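Local coordinates for protein exocyst complex component EXO70 (PDB 2B1E) that helps assemble the exocyst, the complex that tethers secretory vesicles to sites of exocytosis in yeast, at residues S222-L227 and N269-C274; T378-L383 and F415-N420. All blocks are in the same frame, centred on the assembly; numbering follows the deposited sequence.

Interaction 1: S222-L227 and N269-C274; sequences SAYAKL and NLLQDC
Ala225 meets two side chains of segment 269-274 through its single methyl: CB lies 3.9 Å from CB of Leu270 and 4.0 Å from SG of Cys274, residues one helical turn apart. The methyl thus fits between successive turns of the neighbouring helix, and the short alanine brings its CA to 6.3 Å from the CA of Leu271. On one flank Leu270 sends CD1 against the backbone of Ser222, 3.9 Å from its CA. On the other, the side chains of Leu271 and Tyr224 cross at about a right angle, with CD2 of the leucine 4.0 Å from the ring atom CD2 of the tyrosine. The tyrosine ring is carried there by a chi1 of 170°, which sets CG opposite the backbone N. Further out, helix 245-259 lines this flank: Ile253 packs on both Tyr224 and Leu271, while Ser252 OG is hydrogen-bonded to Tyr224 OH and so satisfies the polar end of a buried ring. Phe228 covers Cys274. Over these segments the axes approach to 9.6 Å at 17°. Helices 209-233 and 268-299 are next-but-one in the chain, with helix 245-259 between them, the parallel relation expected in an up-and-down helical bundle.

Interaction 2: T378-L383 and F415-N420; sequences TLAVNL and FFILMN
Antiparallel packing of consecutive long helices is a basic building element of the all-helical Exo70 rod, and helices 364-391 and 410-429 give a buried example. Over these segments their axes come within 10.0 Å, at 151° between directions. Ile417 and Leu383 carry most of the interface. The isoleucine touches with both branches: CG2 rests 4.1 Å from CB of Ala380, while CD1 lies 3.6 Å from O of Ala380 and also meets CB of Leu383 at 3.8 Å. Its chi1 of -56° turns CG2 to the Ala380 methyl, while the CG1 branch takes CD1 to the Ala380 carbonyl and Leu383. Leu383 points toward the partner helix, and its CD1 comes obliquely against the Asn420 side chain, 3.8 Å from CG. A turn earlier on the same helix as Asn420, Phe416 presents its edge to the carbonyl of Leu383, whose O lies close to the ring plane, 3.8 Å from CE2. Leu448 and Tyr452 of helix 440-473 pack on Ala380 and Ile417 respectively, and Thr313 of helix 311-323 covers Leu383. Facing away from this interface, beside Ile294 of helix 268-299, Asn382 donates ND2 to O of Thr378, 2.8 Å away; Asn382 N also donates to that oxygen, the two donors arriving from opposite faces of the carbonyl plane. Since no hydrogen bond crosses between the segments, their contact rests mainly on apolar packing against side chains and backbone carbonyls, with the positive ring edge of Phe416 probably adding a weak electrostatic attraction to the carbonyl oxygen.

Overall arrangement
Interaction 1 closes along the chain before interaction 2 opens, and all four segments belong to the C-terminal Exo70 region. Their centres lie about 44 Å apart and their nearest atoms about 28 Å apart, so the two do not touch. Helix 268-299 nevertheless spans between them: its start forms one side of interaction 1, and its later residues Ile294, Ala297 and Asn298 pack on helix 364-391 of interaction 2. The first contact is near-parallel and partly buried, the second closer to antiparallel and wholly buried. Together they illustrate how an elongated rod without strands can be built from packed helices, with the long helix 268-299 connecting the two regions.

Interaction 1: S222-L227 and N269-C274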
ATOM      1  N   SER A 222     -14.110 -12.759 -13.895  1.00 31.38           N
ATOM      2  CA  SER A 222     -13.269 -12.649 -15.078  1.00 32.30           C
ATOM      3  C   SER A 222     -13.245 -11.188 -15.519  1.00 32.30           C
ATOM      4  O   SER A 222     -12.188 -10.639 -15.826  1.00 34.31           O
ATOM      5  CB  SER A 222     -13.824 -13.534 -16.200  1.00 33.85           C
ATOM      6  OG  SER A 222     -12.961 -13.548 -17.325  1.00 36.87           O
ATOM      7  N   ALA A 223     -14.417 -10.562 -15.529  1.00 31.04           N
ATOM      8  CA  ALA A 223     -14.549  -9.166 -15.925  1.00 30.29           C
ATOM      9  C   ALA A 223     -13.769  -8.248 -14.990  1.00 30.53           C
ATOM     10  O   ALA A 223     -13.174  -7.259 -15.423  1.00 28.90           O
ATOM     11  CB  ALA A 223     -16.017  -8.769 -15.932  1.00 29.94           C
ATOM     12  N   TYR A 224     -13.785  -8.580 -13.703  1.00 29.56           N
ATOM     13  CA  TYR A 224     -13.080  -7.795 -12.698  1.00 29.98           C
ATOM     14  C   TYR A 224     -11.577  -7.952 -12.860  1.00 30.80           C
ATOM     15  O   TYR A 224     -10.846  -6.962 -12.946  1.00 30.97           O
ATOM     16  CB  TYR A 224     -13.481  -8.247 -11.290  1.00 27.63           C
ATOM     17  CG  TYR A 224     -12.630  -7.653 -10.189  1.00 26.85           C
ATOM     18  CD1 TYR A 224     -12.856  -6.357  -9.724  1.00 25.46           C
ATOM     19  CD2 TYR A 224     -11.585  -8.381  -9.624  1.00 26.87           C
ATOM     20  CE1 TYR A 224     -12.062  -5.803  -8.718  1.00 26.32           C
ATOM     21  CE2 TYR A 224     -10.785  -7.839  -8.621  1.00 27.88           C
ATOM     22  CZ  TYR A 224     -11.028  -6.551  -8.171  1.00 27.59           C
ATOM     23  OH  TYR A 224     -10.252  -6.024  -7.162  1.00 29.03           O
ATOM     24  N   ALA A 225     -11.126  -9.204 -12.893  1.00 30.73           N
ATOM     25  CA  ALA A 225      -9.714  -9.522 -13.026  1.00 33.42           C
ATOM     26  C   ALA A 225      -9.099  -8.893 -14.270  1.00 35.48           C
ATOM     27  O   ALA A 225      -7.940  -8.471 -14.248  1.00 35.74           O
ATOM     28  CB  ALA A 225      -9.520 -11.031 -13.053  1.00 33.06           C
ATOM     29  N   LYS A 226      -9.866  -8.830 -15.357  1.00 36.57           N
ATOM     30  CA  LYS A 226      -9.348  -8.239 -16.582  1.00 38.37           C
ATOM     31  C   LYS A 226      -9.164  -6.736 -16.412  1.00 39.19           C
ATOM     32  O   LYS A 226      -8.122  -6.189 -16.767  1.00 38.98           O
ATOM     33  CB  LYS A 226     -10.278  -8.514 -17.767  1.00 39.05           C
ATOM     34  CG  LYS A 226      -9.794  -7.856 -19.052  1.00 40.66           C
ATOM     35  CD  LYS A 226     -10.440  -8.433 -20.295  1.00 41.38           C
ATOM     36  CE  LYS A 226      -9.862  -7.771 -21.543  1.00 41.84           C
ATOM     37  NZ  LYS A 226     -10.268  -8.456 -22.804  1.00 41.68           N
ATOM     38  N   LEU A 227     -10.181  -6.077 -15.866  1.00 39.46           N
ATOM     39  CA  LEU A 227     -10.131  -4.638 -15.639  1.00 40.09           C
ATOM     40  C   LEU A 227      -9.000  -4.346 -14.655  1.00 39.80           C
ATOM     41  O   LEU A 227      -8.306  -3.335 -14.766  1.00 40.01           O
ATOM     42  CB  LEU A 227     -11.467  -4.160 -15.065  1.00 41.21           C
ATOM     43  CG  LEU A 227     -11.863  -2.687 -15.201  1.00 43.83           C
ATOM     44  CD1 LEU A 227     -13.199  -2.473 -14.503  1.00 44.18           C
ATOM     45  CD2 LEU A 227     -10.804  -1.789 -14.593  1.00 44.67           C
ATOM     46  N   ASN A 269      -8.556 -18.697  -9.375  1.00 43.14           N
ATOM     47  CA  ASN A 269      -7.172 -18.674  -9.830  1.00 43.01           C
ATOM     48  C   ASN A 269      -6.786 -17.296 -10.364  1.00 41.78           C
ATOM     49  O   ASN A 269      -5.648 -16.864 -10.202  1.00 42.39           O
ATOM     50  CB  ASN A 269      -6.951 -19.733 -10.917  1.00 42.98           C
ATOM     51  CG  ASN A 269      -7.778 -19.476 -12.164  1.00 43.12           C
ATOM     52  OD1 ASN A 269      -9.006 -19.397 -12.105  1.00 43.46           O
ATOM     53  ND2 ASN A 269      -7.105 -19.353 -13.303  1.00 42.70           N
ATOM     54  N   LEU A 270      -7.739 -16.609 -10.990  1.00 41.32           N
ATOM     55  CA  LEU A 270      -7.496 -15.282 -11.553  1.00 40.12           C
ATOM     56  C   LEU A 270      -7.175 -14.254 -10.472  1.00 40.60           C
ATOM     57  O   LEU A 270      -6.217 -13.491 -10.594  1.00 39.98           O
ATOM     58  CB  LEU A 270      -8.715 -14.811 -12.352  1.00 39.25           C
ATOM     59  CG  LEU A 270      -9.120 -15.655 -13.564  1.00 39.11           C
ATOM     60  CD1 LEU A 270     -10.469 -15.187 -14.089  1.00 39.44           C
ATOM     61  CD2 LEU A 270      -8.056 -15.553 -14.643  1.00 38.99           C
ATOM     62  N   LEU A 271      -7.983 -14.230  -9.420  1.00 39.82           N
ATOM     63  CA  LEU A 271      -7.761 -13.291  -8.333  1.00 40.34           C
ATOM     64  C   LEU A 271      -6.354 -13.492  -7.787  1.00 41.53           C
ATOM     65  O   LEU A 271      -5.588 -12.539  -7.652  1.00 41.84           O
ATOM     66  CB  LEU A 271      -8.786 -13.507  -7.219  1.00 39.05           C
ATOM     67  CG  LEU A 271     -10.260 -13.363  -7.606  1.00 38.00           C
ATOM     68  CD1 LEU A 271     -11.126 -13.478  -6.358  1.00 35.40           C
ATOM     69  CD2 LEU A 271     -10.481 -12.020  -8.292  1.00 35.91           C
ATOM     70  N   GLN A 272      -6.018 -14.742  -7.487  1.00 41.85           N
ATOM     71  CA  GLN A 272      -4.707 -15.075  -6.954  1.00 42.82           C
ATOM     72  C   GLN A 272      -3.601 -14.498  -7.835  1.00 43.14           C
ATOM     73  O   GLN A 272      -2.674 -13.856  -7.337  1.00 43.02           O
ATOM     74  CB  GLN A 272      -4.565 -16.591  -6.839  1.00 42.96           C
ATOM     75  CG  GLN A 272      -5.637 -17.221  -5.962  1.00 42.86           C
ATOM     76  CD  GLN A 272      -5.510 -18.728  -5.871  1.00 42.56           C
ATOM     77  OE1 GLN A 272      -5.468 -19.421  -6.890  1.00 43.28           O
ATOM     78  NE2 GLN A 272      -5.456 -19.244  -4.648  1.00 41.05           N
ATOM     79  N   ASP A 273      -3.697 -14.720  -9.141  1.00 43.64           N
ATOM     80  CA  ASP A 273      -2.697 -14.187 -10.053  1.00 44.57           C
ATOM     81  C   ASP A 273      -2.632 -12.673  -9.861  1.00 44.28           C
ATOM     82  O   ASP A 273      -1.550 -12.095  -9.751  1.00 43.05           O
ATOM     83  CB  ASP A 273      -3.061 -14.512 -11.501  1.00 46.50           C
ATOM     84  CG  ASP A 273      -3.185 -16.004 -11.750  1.00 48.75           C
ATOM     85  OD1 ASP A 273      -2.227 -16.744 -11.439  1.00 49.75           O
ATOM     86  OD2 ASP A 273      -4.242 -16.437 -12.264  1.00 51.07           O
ATOM     87  N   CYS A 274      -3.800 -12.039  -9.813  1.00 43.96           N
ATOM     88  CA  CYS A 274      -3.879 -10.594  -9.628  1.00 44.53           C
ATOM     89  C   CYS A 274      -3.231 -10.164  -8.318  1.00 44.30           C
ATOM     90  O   CYS A 274      -2.536  -9.151  -8.265  1.00 43.33           O
ATOM     91  CB  CYS A 274      -5.339 -10.131  -9.657  1.00 45.87           C
ATOM     92  SG  CYS A 274      -6.087 -10.139 -11.301  1.00 46.53           S
TER

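Interaction 2: T378-L383 and F415-N420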
ATOM      1  N   THR A 378      19.831   6.932   3.736  1.00 15.51           N
ATOM      2  CA  THR A 378      20.338   6.799   2.377  1.00 15.29           C
ATOM      3  C   THR A 378      20.565   8.162   1.743  1.00 14.28           C
ATOM      4  O   THR A 378      21.550   8.369   1.040  1.00 14.84           O
ATOM      5  CB  THR A 378      19.365   5.964   1.509  1.00 15.85           C
ATOM      6  OG1 THR A 378      19.157   4.694   2.140  1.00 15.14           O
ATOM      7  CG2 THR A 378      19.942   5.746   0.107  1.00 16.73           C
ATOM      8  N   LEU A 379      19.650   9.090   1.987  1.00 14.91           N
ATOM      9  CA  LEU A 379      19.783  10.441   1.448  1.00 15.59           C
ATOM     10  C   LEU A 379      21.031  11.134   2.006  1.00 16.68           C
ATOM     11  O   LEU A 379      21.846  11.685   1.258  1.00 16.23           O
ATOM     12  CB  LEU A 379      18.545  11.272   1.800  1.00 14.11           C
ATOM     13  CG  LEU A 379      18.636  12.762   1.460  1.00 13.41           C
ATOM     14  CD1 LEU A 379      18.734  12.962  -0.065  1.00 12.72           C
ATOM     15  CD2 LEU A 379      17.419  13.467   2.018  1.00 15.54           C
ATOM     16  N   ALA A 380      21.173  11.112   3.327  1.00 18.14           N
ATOM     17  CA  ALA A 380      22.308  11.752   3.977  1.00 18.77           C
ATOM     18  C   ALA A 380      23.654  11.186   3.531  1.00 18.16           C
ATOM     19  O   ALA A 380      24.536  11.941   3.120  1.00 18.48           O
ATOM     20  CB  ALA A 380      22.170  11.650   5.504  1.00 19.48           C
ATOM     21  N   VAL A 381      23.816   9.866   3.604  1.00 18.79           N
ATOM     22  CA  VAL A 381      25.083   9.241   3.227  1.00 18.66           C
ATOM     23  C   VAL A 381      25.422   9.430   1.745  1.00 18.79           C
ATOM     24  O   VAL A 381      26.571   9.687   1.397  1.00 18.46           O
ATOM     25  CB  VAL A 381      25.094   7.723   3.575  1.00 21.30           C
ATOM     26  CG1 VAL A 381      24.125   6.969   2.688  1.00 21.59           C
ATOM     27  CG2 VAL A 381      26.501   7.162   3.423  1.00 21.81           C
ATOM     28  N   ASN A 382      24.432   9.304   0.867  1.00 17.16           N
ATOM     29  CA  ASN A 382      24.686   9.490  -0.562  1.00 17.17           C
ATOM     30  C   ASN A 382      25.021  10.943  -0.894  1.00 15.75           C
ATOM     31  O   ASN A 382      25.845  11.211  -1.769  1.00 14.18           O
ATOM     32  CB  ASN A 382      23.500   8.990  -1.371  1.00 17.23           C
ATOM     33  CG  ASN A 382      23.567   7.497  -1.589  1.00 22.27           C
ATOM     34  OD1 ASN A 382      24.209   7.034  -2.532  1.00 21.57           O
ATOM     35  ND2 ASN A 382      22.936   6.732  -0.700  1.00 19.93           N
ATOM     36  N   LEU A 383      24.394  11.885  -0.199  1.00 14.63           N
ATOM     37  CA  LEU A 383      24.743  13.279  -0.423  1.00 13.53           C
ATOM     38  C   LEU A 383      26.175  13.461   0.084  1.00 11.54           C
ATOM     39  O   LEU A 383      26.946  14.228  -0.488  1.00 12.17           O
ATOM     40  CB  LEU A 383      23.820  14.221   0.344  1.00 15.08           C
ATOM     41  CG  LEU A 383      22.454  14.510  -0.271  1.00 14.55           C
ATOM     42  CD1 LEU A 383      21.655  15.396   0.662  1.00 15.32           C
ATOM     43  CD2 LEU A 383      22.633  15.171  -1.640  1.00 17.04           C
ATOM     44  N   PHE A 415      28.265  20.680   7.403  1.00 11.31           N
ATOM     45  CA  PHE A 415      27.311  21.779   7.256  1.00  9.36           C
ATOM     46  C   PHE A 415      26.317  21.465   6.133  1.00  8.78           C
ATOM     47  O   PHE A 415      25.100  21.605   6.296  1.00 13.09           O
ATOM     48  CB  PHE A 415      28.074  23.072   6.945  1.00  8.57           C
ATOM     49  CG  PHE A 415      27.181  24.260   6.683  1.00 10.85           C
ATOM     50  CD1 PHE A 415      26.505  24.885   7.729  1.00 11.25           C
ATOM     51  CD2 PHE A 415      27.009  24.743   5.388  1.00  8.17           C
ATOM     52  CE1 PHE A 415      25.664  25.981   7.491  1.00 11.14           C
ATOM     53  CE2 PHE A 415      26.170  25.844   5.136  1.00 13.36           C
ATOM     54  CZ  PHE A 415      25.496  26.462   6.193  1.00 10.23           C
ATOM     55  N   PHE A 416      26.844  21.054   4.984  1.00  9.20           N
ATOM     56  CA  PHE A 416      26.015  20.706   3.831  1.00 11.34           C
ATOM     57  C   PHE A 416      24.955  19.656   4.197  1.00 11.69           C
ATOM     58  O   PHE A 416      23.766  19.846   3.922  1.00 14.67           O
ATOM     59  CB  PHE A 416      26.927  20.220   2.691  1.00 11.72           C
ATOM     60  CG  PHE A 416      26.201  19.675   1.487  1.00 11.27           C
ATOM     61  CD1 PHE A 416      25.219  20.427   0.831  1.00  8.16           C
ATOM     62  CD2 PHE A 416      26.531  18.422   0.986  1.00  9.77           C
ATOM     63  CE1 PHE A 416      24.580  19.933  -0.307  1.00  7.61           C
ATOM     64  CE2 PHE A 416      25.901  17.909  -0.158  1.00 10.47           C
ATOM     65  CZ  PHE A 416      24.923  18.665  -0.808  1.00 12.26           C
ATOM     66  N   ILE A 417      25.361  18.566   4.843  1.00 11.51           N
ATOM     67  CA  ILE A 417      24.396  17.529   5.207  1.00 11.75           C
ATOM     68  C   ILE A 417      23.351  18.065   6.196  1.00 12.12           C
ATOM     69  O   ILE A 417      22.153  17.784   6.066  1.00 13.33           O
ATOM     70  CB  ILE A 417      25.091  16.286   5.826  1.00 12.17           C
ATOM     71  CG1 ILE A 417      26.149  15.734   4.860  1.00 14.29           C
ATOM     72  CG2 ILE A 417      24.050  15.195   6.118  1.00 10.57           C
ATOM     73  CD1 ILE A 417      25.603  15.403   3.452  1.00 10.80           C
ATOM     74  N   LEU A 418      23.794  18.842   7.178  1.00 12.27           N
ATOM     75  CA  LEU A 418      22.857  19.388   8.152  1.00 13.19           C
ATOM     76  C   LEU A 418      21.861  20.355   7.514  1.00 14.25           C
ATOM     77  O   LEU A 418      20.696  20.390   7.910  1.00 13.11           O
ATOM     78  CB  LEU A 418      23.608  20.063   9.299  1.00 13.45           C
ATOM     79  CG  LEU A 418      24.286  19.084  10.266  1.00 13.14           C
ATOM     80  CD1 LEU A 418      25.261  19.836  11.127  1.00 12.40           C
ATOM     81  CD2 LEU A 418      23.262  18.368  11.121  1.00 12.37           C
ATOM     82  N   MET A 419      22.285  21.127   6.516  1.00 13.62           N
ATOM     83  CA  MET A 419      21.341  22.050   5.895  1.00 14.72           C
ATOM     84  C   MET A 419      20.230  21.258   5.221  1.00 17.12           C
ATOM     85  O   MET A 419      19.070  21.682   5.203  1.00 16.58           O
ATOM     86  CB  MET A 419      22.027  22.973   4.874  1.00 14.92           C
ATOM     87  CG  MET A 419      22.827  24.132   5.494  1.00 15.19           C
ATOM     88  SD  MET A 419      21.849  25.279   6.536  1.00 13.92           S
ATOM     89  CE  MET A 419      20.935  26.149   5.271  1.00 18.51           C
ATOM     90  N   ASN A 420      20.578  20.101   4.672  1.00 15.72           N
ATOM     91  CA  ASN A 420      19.584  19.274   4.023  1.00 16.33           C
ATOM     92  C   ASN A 420      18.723  18.576   5.077  1.00 16.81           C
ATOM     93  O   ASN A 420      17.498  18.541   4.958  1.00 16.94           O
ATOM     94  CB  ASN A 420      20.257  18.253   3.092  1.00 16.63           C
ATOM     95  CG  ASN A 420      20.784  18.894   1.809  1.00 15.22           C
ATOM     96  OD1 ASN A 420      21.860  19.499   1.787  1.00 18.34           O
ATOM     97  ND2 ASN A 420      20.018  18.773   0.743  1.00  8.11           N
TER